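Local coordinates for protein kinase A regulatory subunit, putative (PDB 6FTF), which probably holds back the kinase A catalytic subunit and, in trypanosomes, responds to nucleoside-like ligands rather than to cyclic AMP, at residues N81-I93 with L102-L114. Residues are numbered along the deposited sequence; the frame is centred on the assembly and turned at random. Where two conformers were deposited one is given.
Sequences NKLYIIQSGHADI and LKTEGTAVGELEL. With 7CI (7-cyano-7-deazainosine), chain F.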
ATOM      1  N   ASN A  81      -6.659 -13.086 -18.628  1.00 15.41           N
ATOM      2  CA  ASN A  81      -7.137 -13.712 -17.399  1.00 20.01           C
ATOM      3  C   ASN A  81      -5.984 -14.110 -16.490  1.00 14.69           C
ATOM      4  O   ASN A  81      -6.079 -15.085 -15.751  1.00 16.04           O
ATOM      5  CB  ASN A  81      -8.010 -14.933 -17.693  1.00 26.76           C
ATOM      6  CG  ASN A  81      -9.059 -14.656 -18.745  1.00 36.25           C
ATOM      7  OD1 ASN A  81      -9.860 -13.735 -18.602  1.00 39.13           O
ATOM      8  ND2 ASN A  81      -9.044 -15.439 -19.821  1.00 39.80           N
ATOM      9  N   LYS A  82      -4.893 -13.355 -16.540  1.00 12.82           N
ATOM     10  CA  LYS A  82      -3.714 -13.601 -15.723  1.00 11.42           C
ATOM     11  C   LYS A  82      -3.334 -12.314 -15.009  1.00 10.65           C
ATOM     12  O   LYS A  82      -3.621 -11.215 -15.493  1.00 12.07           O
ATOM     13  CB  LYS A  82      -2.553 -14.060 -16.598  1.00 12.57           C
ATOM     14  CG  LYS A  82      -2.768 -15.444 -17.190  1.00 14.66           C
ATOM     15  CD  LYS A  82      -1.679 -15.813 -18.193  1.00 16.16           C
ATOM     16  CE  LYS A  82      -1.917 -15.189 -19.546  1.00 23.22           C
ATOM     17  NZ  LYS A  82      -2.992 -15.917 -20.291  1.00 32.06           N
ATOM     18  N   LEU A  83      -2.695 -12.462 -13.853  1.00  9.82           N
ATOM     19  CA  LEU A  83      -2.177 -11.347 -13.068  1.00  9.67           C
ATOM     20  C   LEU A  83      -0.659 -11.352 -13.179  1.00  8.98           C
ATOM     21  O   LEU A  83      -0.024 -12.375 -12.928  1.00 11.15           O
ATOM     22  CB  LEU A  83      -2.575 -11.517 -11.611  1.00  9.53           C
ATOM     23  CG  LEU A  83      -2.116 -10.423 -10.648  1.00  9.61           C
ATOM     24  CD1 LEU A  83      -2.804  -9.112 -10.930  1.00 11.26           C
ATOM     25  CD2 LEU A  83      -2.380 -10.863  -9.204  1.00 12.50           C
ATOM     26  N   TYR A  84      -0.076 -10.227 -13.557  1.00  8.70           N
ATOM     27  CA  TYR A  84       1.368 -10.099 -13.717  1.00  8.39           C
ATOM     28  C   TYR A  84       1.886  -9.170 -12.634  1.00  8.90           C
ATOM     29  O   TYR A  84       1.377  -8.059 -12.488  1.00 10.71           O
ATOM     30  CB  TYR A  84       1.708  -9.461 -15.066  1.00  9.71           C
ATOM     31  CG  TYR A  84       1.328 -10.296 -16.242  1.00 10.58           C
ATOM     32  CD1 TYR A  84       0.027 -10.359 -16.685  1.00 11.41           C
ATOM     33  CD2 TYR A  84       2.281 -11.069 -16.892  1.00 12.51           C
ATOM     34  CE1 TYR A  84      -0.310 -11.158 -17.776  1.00 14.86           C
ATOM     35  CE2 TYR A  84       1.966 -11.861 -17.955  1.00 14.78           C
ATOM     36  CZ  TYR A  84       0.675 -11.914 -18.385  1.00 13.31           C
ATOM     37  OH  TYR A  84       0.383 -12.731 -19.461  1.00 18.77           O
ATOM     38  N   ILE A  85       2.876  -9.611 -11.871  0.87  8.48           N
ATOM     39  CA  ILE A  85       3.569  -8.774 -10.897  0.87  7.77           C
ATOM     40  C   ILE A  85       4.964  -8.526 -11.460  0.87  8.12           C
ATOM     41  O   ILE A  85       5.700  -9.469 -11.785  0.87  8.91           O
ATOM     42  CB  ILE A  85       3.633  -9.425  -9.505  0.87  9.52           C
ATOM     43  CG1 ILE A  85       2.236  -9.848  -9.021  0.87 11.84           C
ATOM     44  CG2 ILE A  85       4.274  -8.440  -8.504  0.87 10.18           C
ATOM     45  CD1 ILE A  85       1.219  -8.723  -8.935  0.87 12.71           C
ATOM     46  N   ILE A  86       5.319  -7.269 -11.630  1.00  8.25           N
ATOM     47  CA  ILE A  86       6.553  -6.903 -12.317  1.00  8.24           C
ATOM     48  C   ILE A  86       7.745  -7.035 -11.378  1.00  8.48           C
ATOM     49  O   ILE A  86       7.806  -6.387 -10.327  1.00  9.72           O
ATOM     50  CB  ILE A  86       6.443  -5.477 -12.865  1.00  8.71           C
ATOM     51  CG1 ILE A  86       5.311  -5.381 -13.885  1.00  9.77           C
ATOM     52  CG2 ILE A  86       7.764  -5.049 -13.471  1.00  9.76           C
ATOM     53  CD1 ILE A  86       4.957  -3.964 -14.266  1.00 11.47           C
ATOM     54  N   GLN A  87       8.719  -7.860 -11.769  1.00  8.36           N
ATOM     55  CA  GLN A  87      10.002  -7.919 -11.080  1.00  8.24           C
ATOM     56  C   GLN A  87      10.890  -6.745 -11.471  1.00  9.35           C
ATOM     57  O   GLN A  87      11.460  -6.065 -10.603  1.00 10.79           O
ATOM     58  CB  GLN A  87      10.702  -9.236 -11.403  1.00  8.82           C
ATOM     59  CG  GLN A  87      12.120  -9.328 -10.857  1.00  8.90           C
ATOM     60  CD  GLN A  87      12.776 -10.642 -11.212  1.00  8.90           C
ATOM     61  OE1 GLN A  87      12.203 -11.726 -11.020  1.00  9.19           O
ATOM     62  NE2 GLN A  87      13.982 -10.569 -11.761  1.00  9.85           N
ATOM     63  N   SER A  88      10.997  -6.473 -12.766  1.00  9.05           N
ATOM     64  CA  SER A  88      11.785  -5.350 -13.240  1.00  9.49           C
ATOM     65  C   SER A  88      11.266  -4.955 -14.606  1.00  9.88           C
ATOM     66  O   SER A  88      10.690  -5.770 -15.334  1.00 10.02           O
ATOM     67  CB  SER A  88      13.274  -5.678 -13.275  1.00 11.14           C
ATOM     68  OG  SER A  88      13.538  -6.823 -14.060  1.00 11.39           O
ATOM     69  N   GLY A  89      11.475  -3.692 -14.948  1.00 10.96           N
ATOM     70  CA  GLY A  89      10.964  -3.134 -16.180  1.00 11.24           C
ATOM     71  C   GLY A  89       9.737  -2.277 -15.932  1.00  9.97           C
ATOM     72  O   GLY A  89       9.145  -2.272 -14.849  1.00 11.29           O
ATOM     73  N   HIS A  90       9.361  -1.530 -16.963  1.00 10.54           N
ATOM     74  CA  HIS A  90       8.222  -0.623 -16.896  1.00 11.87           C
ATOM     75  C   HIS A  90       7.307  -0.862 -18.084  1.00 11.98           C
ATOM     76  O   HIS A  90       7.741  -1.296 -19.159  1.00 11.81           O
ATOM     77  CB  HIS A  90       8.630   0.855 -16.955  1.00 13.52           C
ATOM     78  CG  HIS A  90       9.528   1.300 -15.851  1.00 14.63           C
ATOM     79  ND1 HIS A  90      10.132   2.539 -15.860  1.00 19.11           N
ATOM     80  CD2 HIS A  90       9.895   0.710 -14.693  1.00 14.36           C
ATOM     81  CE1 HIS A  90      10.847   2.682 -14.760  1.00 20.67           C
ATOM     82  NE2 HIS A  90      10.723   1.586 -14.034  1.00 18.98           N
ATOM     83  N   ALA A  91       6.031  -0.516 -17.907  1.00 11.55           N
ATOM     84  CA  ALA A  91       5.074  -0.614 -18.992  1.00 11.33           C
ATOM     85  C   ALA A  91       4.106   0.557 -18.950  1.00 11.52           C
ATOM     86  O   ALA A  91       3.685   1.010 -17.876  1.00 12.88           O
ATOM     87  CB  ALA A  91       4.276  -1.913 -18.930  1.00 13.02           C
ATOM     88  N   ASP A  92       3.717   1.001 -20.138  1.00 12.70           N
ATOM     89  CA  ASP A  92       2.702   2.031 -20.278  1.00 13.12           C
ATOM     90  C   ASP A  92       1.316   1.403 -20.279  1.00 12.85           C
ATOM     91  O   ASP A  92       1.083   0.371 -20.910  1.00 13.69           O
ATOM     92  CB  ASP A  92       2.874   2.789 -21.597  1.00 16.12           C
ATOM     93  CG  ASP A  92       4.154   3.597 -21.660  1.00 16.50           C
ATOM     94  OD1 ASP A  92       4.513   4.265 -20.667  1.00 22.05           O
ATOM     95  OD2 ASP A  92       4.810   3.564 -22.719  1.00 19.07           O
ATOM     96  N   ILE A  93       0.382   2.083 -19.620  1.00 12.51           N
ATOM     97  CA  ILE A  93      -1.046   1.800 -19.719  1.00 13.03           C
ATOM     98  C   ILE A  93      -1.608   2.756 -20.756  1.00 15.48           C
ATOM     99  O   ILE A  93      -1.518   3.979 -20.591  1.00 17.30           O
ATOM    100  CB  ILE A  93      -1.746   1.991 -18.364  1.00 12.43           C
ATOM    101  CG1 ILE A  93      -1.057   1.163 -17.269  1.00 13.24           C
ATOM    102  CG2 ILE A  93      -3.225   1.650 -18.469  1.00 14.22           C
ATOM    103  CD1 ILE A  93      -0.970  -0.326 -17.584  1.00 13.07           C
ATOM    104  N   LEU A 102       1.963   4.811 -15.759  1.00 15.28           N
ATOM    105  CA  LEU A 102       3.213   4.075 -15.925  1.00 14.96           C
ATOM    106  C   LEU A 102       3.334   3.056 -14.799  1.00 12.90           C
ATOM    107  O   LEU A 102       3.391   3.429 -13.621  1.00 15.76           O
ATOM    108  CB  LEU A 102       4.420   5.013 -15.896  1.00 16.99           C
ATOM    109  CG  LEU A 102       5.782   4.325 -16.060  1.00 18.03           C
ATOM    110  CD1 LEU A 102       5.977   3.851 -17.478  1.00 16.95           C
ATOM    111  CD2 LEU A 102       6.924   5.233 -15.633  1.00 20.79           C
ATOM    112  N   LYS A 103       3.384   1.776 -15.159  1.00 11.78           N
ATOM    113  CA  LYS A 103       3.593   0.690 -14.210  1.00 11.60           C
ATOM    114  C   LYS A 103       5.083   0.392 -14.086  1.00 11.12           C
ATOM    115  O   LYS A 103       5.775   0.213 -15.098  1.00 12.96           O
ATOM    116  CB  LYS A 103       2.865  -0.574 -14.675  1.00 11.77           C
ATOM    117  CG  LYS A 103       1.331  -0.513 -14.544  1.00 13.12           C
ATOM    118  CD  LYS A 103       0.861  -0.781 -13.119  1.00 11.88           C
ATOM    119  CE  LYS A 103      -0.647  -0.664 -12.968  1.00 13.75           C
ATOM    120  NZ  LYS A 103      -1.069  -1.122 -11.633  1.00 12.84           N
ATOM    121  N   THR A 104       5.575   0.344 -12.855  1.00 11.94           N
ATOM    122  CA  THR A 104       6.995   0.178 -12.580  1.00 12.76           C
ATOM    123  C   THR A 104       7.208  -1.072 -11.727  1.00 11.00           C
ATOM    124  O   THR A 104       6.287  -1.847 -11.456  1.00 11.31           O
ATOM    125  CB  THR A 104       7.550   1.447 -11.928  1.00 14.80           C
ATOM    126  OG1 THR A 104       6.855   1.677 -10.703  1.00 16.52           O
ATOM    127  CG2 THR A 104       7.365   2.659 -12.844  1.00 15.96           C
ATOM    128  N   GLU A 105       8.440  -1.282 -11.310  1.00 11.80           N
ATOM    129  CA  GLU A 105       8.766  -2.520 -10.631  1.00 10.64           C
ATOM    130  C   GLU A 105       7.911  -2.686  -9.380  1.00  9.66           C
ATOM    131  O   GLU A 105       7.678  -1.737  -8.614  1.00 11.87           O
ATOM    132  CB  GLU A 105      10.258  -2.575 -10.288  1.00 13.99           C
ATOM    133  CG  GLU A 105      10.788  -1.393  -9.509  1.00 19.55           C
ATOM    134  CD  GLU A 105      11.225  -0.203 -10.370  1.00 22.15           C
ATOM    135  OE1 GLU A 105      11.850   0.708  -9.787  1.00 31.60           O
ATOM    136  OE2 GLU A 105      10.963  -0.153 -11.597  1.00 16.18           O
ATOM    137  N   GLY A 106       7.467  -3.916  -9.161  1.00  9.20           N
ATOM    138  CA  GLY A 106       6.673  -4.271  -8.009  1.00  9.46           C
ATOM    139  C   GLY A 106       5.185  -4.123  -8.187  1.00  8.58           C
ATOM    140  O   GLY A 106       4.423  -4.610  -7.334  1.00  9.28           O
ATOM    141  N   THR A 107       4.755  -3.455  -9.238  1.00  8.70           N
ATOM    142  CA  THR A 107       3.342  -3.224  -9.482  1.00  9.15           C
ATOM    143  C   THR A 107       2.739  -4.374 -10.273  1.00  8.62           C
ATOM    144  O   THR A 107       3.443  -5.227 -10.831  1.00  9.90           O
ATOM    145  CB  THR A 107       3.096  -1.898 -10.203  1.00 10.35           C
ATOM    146  OG1 THR A 107       3.565  -1.944 -11.550  1.00 10.28           O
ATOM    147  CG2 THR A 107       3.741  -0.742  -9.445  1.00 10.81           C
ATOM    148  N   ALA A 108       1.417  -4.387 -10.308  1.00  8.94           N
ATOM    149  CA  ALA A 108       0.635  -5.429 -10.953  1.00  9.79           C
ATOM    150  C   ALA A 108      -0.100  -4.897 -12.172  1.00  9.83           C
ATOM    151  O   ALA A 108      -0.530  -3.736 -12.203  1.00 11.27           O
ATOM    152  CB  ALA A 108      -0.434  -5.941  -9.982  1.00 16.56           C
ATOM    153  N   VAL A 109      -0.295  -5.770 -13.158  1.00  9.07           N
ATOM    154  CA  VAL A 109      -1.244  -5.531 -14.240  1.00 10.23           C
ATOM    155  C   VAL A 109      -2.134  -6.752 -14.404  1.00  9.91           C
ATOM    156  O   VAL A 109      -1.707  -7.897 -14.215  1.00 10.00           O
ATOM    157  CB  VAL A 109      -0.596  -5.142 -15.589  1.00 13.31           C
ATOM    158  CG1 VAL A 109       0.046  -3.761 -15.489  1.00 13.24           C
ATOM    159  CG2 VAL A 109       0.394  -6.201 -16.055  1.00 12.32           C
ATOM    160  N   GLY A 110      -3.387  -6.495 -14.786  1.00 10.73           N
ATOM    161  CA  GLY A 110      -4.381  -7.531 -14.967  1.00 10.86           C
ATOM    162  C   GLY A 110      -5.370  -7.644 -13.835  1.00 10.09           C
ATOM    163  O   GLY A 110      -6.325  -8.427 -13.927  1.00 10.54           O
ATOM    164  N   GLU A 111      -5.170  -6.884 -12.765  1.00 11.15           N
ATOM    165  CA  GLU A 111      -6.029  -7.020 -11.601  1.00 10.97           C
ATOM    166  C   GLU A 111      -7.419  -6.450 -11.832  1.00 11.87           C
ATOM    167  O   GLU A 111      -8.379  -6.936 -11.243  1.00 12.11           O
ATOM    168  CB  GLU A 111      -5.359  -6.385 -10.379  1.00 12.45           C
ATOM    169  CG  GLU A 111      -5.555  -4.893 -10.183  1.00 12.16           C
ATOM    170  CD  GLU A 111      -4.939  -4.006 -11.234  1.00 11.49           C
ATOM    171  OE1 GLU A 111      -5.369  -2.816 -11.278  1.00 11.57           O
ATOM    172  OE2 GLU A 111      -4.040  -4.450 -11.980  1.00 11.44           O
ATOM    173  N   LEU A 112      -7.536  -5.431 -12.673  0.71  9.99           N
ATOM    174  CA  LEU A 112      -8.841  -4.843 -12.941  0.71 12.18           C
ATOM    175  C   LEU A 112      -9.767  -5.877 -13.568  0.71 11.90           C
ATOM    176  O   LEU A 112     -10.934  -6.023 -13.174  0.71 13.96           O
ATOM    177  CB  LEU A 112      -8.635  -3.651 -13.874  0.71 14.06           C
ATOM    178  CG  LEU A 112      -9.768  -2.676 -14.155  0.71 13.51           C
ATOM    179  CD1 LEU A 112     -10.264  -2.018 -12.899  0.71 14.98           C
ATOM    180  CD2 LEU A 112      -9.248  -1.611 -15.089  0.71 13.99           C
ATOM    181  N   GLU A 113      -9.231  -6.634 -14.522  1.00 11.09           N
ATOM    182  CA  GLU A 113      -9.994  -7.644 -15.227  1.00 11.03           C
ATOM    183  C   GLU A 113     -10.357  -8.815 -14.326  1.00 11.81           C
ATOM    184  O   GLU A 113     -11.455  -9.367 -14.439  1.00 12.92           O
ATOM    185  CB  GLU A 113      -9.158  -8.137 -16.399  1.00 11.81           C
ATOM    186  CG  GLU A 113      -8.958  -7.094 -17.487  1.00 12.07           C
ATOM    187  CD  GLU A 113      -8.029  -5.937 -17.134  1.00 11.35           C
ATOM    188  OE1 GLU A 113      -7.136  -6.091 -16.255  1.00 11.33           O
ATOM    189  OE2 GLU A 113      -8.175  -4.863 -17.745  1.00 11.99           O
ATOM    190  N   LEU A 114      -9.438  -9.231 -13.448  1.00 11.26           N
ATOM    191  CA  LEU A 114      -9.705 -10.353 -12.552  1.00 11.54           C
ATOM    192  C   LEU A 114     -10.668  -9.976 -11.438  1.00 12.19           C
ATOM    193  O   LEU A 114     -11.539 -10.770 -11.075  1.00 13.58           O
ATOM    194  CB  LEU A 114      -8.395 -10.888 -11.982  1.00 11.76           C
ATOM    195  CG  LEU A 114      -7.514 -11.622 -12.981  1.00 11.19           C
ATOM    196  CD1 LEU A 114      -6.149 -11.880 -12.397  1.00 14.97           C
ATOM    197  CD2 LEU A 114      -8.163 -12.909 -13.398  1.00 17.98           C
TER
HETATM  198  C1  7CI F 605      -4.011  -1.281 -15.652  1.00 11.60           C
HETATM  199  N1  7CI F 605      -4.913  -0.088 -15.709  1.00 11.23           N
HETATM  200  O1  7CI F 605      -3.977  -1.879 -16.938  1.00 10.93           O
HETATM  201  C2  7CI F 605      -4.666   1.065 -15.085  1.00 11.02           C
HETATM  202  N2  7CI F 605      -3.646   1.420 -14.264  1.00 12.11           N
HETATM  203  O2  7CI F 605      -3.444  -2.966 -14.150  1.00 11.22           O
HETATM  204  C3  7CI F 605      -3.656   2.658 -13.739  1.00 11.97           C
HETATM  205  N3  7CI F 605      -4.688   3.556 -14.041  1.00 13.86           N
HETATM  206  O3  7CI F 605      -5.393  -4.474 -15.028  1.00 10.94           O
HETATM  207  C4  7CI F 605      -5.718   3.213 -14.859  1.00 13.00           C
HETATM  208  N4  7CI F 605      -8.830   2.103 -17.411  1.00 23.08           N
HETATM  209  C5  7CI F 605      -5.750   1.937 -15.423  1.00 12.99           C
HETATM  210  O5  7CI F 605      -6.611   4.085 -15.066  1.00 18.63           O
HETATM  211  C6  7CI F 605      -6.645   1.235 -16.318  1.00 13.23           C
HETATM  212  C7  7CI F 605      -6.040  -0.022 -16.463  1.00 12.93           C
HETATM  213  C8  7CI F 605      -7.839   1.711 -16.916  1.00 17.72           C
HETATM  214  C9  7CI F 605      -4.493  -2.306 -14.733  1.00 10.24           C
HETATM  215  C10 7CI F 605      -5.274  -3.160 -15.586  1.00 10.19           C
HETATM  216  C11 7CI F 605      -4.437  -3.210 -16.848  1.00 10.57           C
HETATM  217  C12 7CI F 605      -5.263  -3.607 -18.152  1.00 11.42           C
HETATM  218  O4  7CI F 605      -6.449  -2.845 -18.223  1.00 11.79           O
HETATM  219  O   HOH W   1      -6.182 -10.212 -16.065  1.00 14.30           O
HETATM  220  O   HOH W   2      12.586  -1.772 -13.150  1.00 17.67           O
HETATM  221  O   HOH W   3      12.098   2.693 -11.658  1.00 41.13           O
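Tyr84 and Val109 pair as an antiparallel hydrogen-bonded couple, with Tyr84 N 2.9 Å from Val109 O and the return bond from Val109 N to Tyr84 O. Beside them, Ile85 CD1 presses on Ala108 CB at 3.4 Å, tighter than a usual carbon contact. On the same face as Ala108, Leu83 CD1 lies against Glu111 CB, while its CB meets Leu114 CD1 of helix 111-116. Tyr141 of helix 138-145 touches both Leu83 and Leu114. A second ladder, Ala91 with Lys103 and Asp92 with Leu102, follows after loops, with the register shifted by one. The first segment turns a corner at Gln87.

Between the ladders, a type II turn runs from Thr104 to Thr107. Thr104 O takes both Thr107 N and Thr107 OG1, which lies 2.7 Å away on a lone pair. Ile86 CD1 packs beside that hydroxyl.

The outer end is looser and wetter. Thr104 CG2 sits over the centre of the His90 ring in a CH-pi contact, 3.7 Å from the centroid. At the ring edge, NE2 makes a weak bond of 3.0 Å to Glu105 OE2, bent to 134°. Ring and carboxylate are nearly coplanar, 16° apart. Two waters bind this carboxylate, and one of them also takes Gly89 N.

The inner end forms much of the nucleoside site in this cyclic nucleotide-binding domain. Lys103 CG rests on Ile93 CD1; beyond it a bend at chi2 (-80°) turns the chain so that NZ reaches Ala108 O at 2.7 Å. Glu111 OE2 accepts from ligand O2 at 2.7 Å, while Tyr172 OH bonds its OE1 as well as Lys103 NZ. Glu113 takes ligand O3 and O4 through separate oxygens. It thus grips the two hydroxyls that cyclic AMP ties up in its phosphate, and its negative charge would probably disfavour that phosphate.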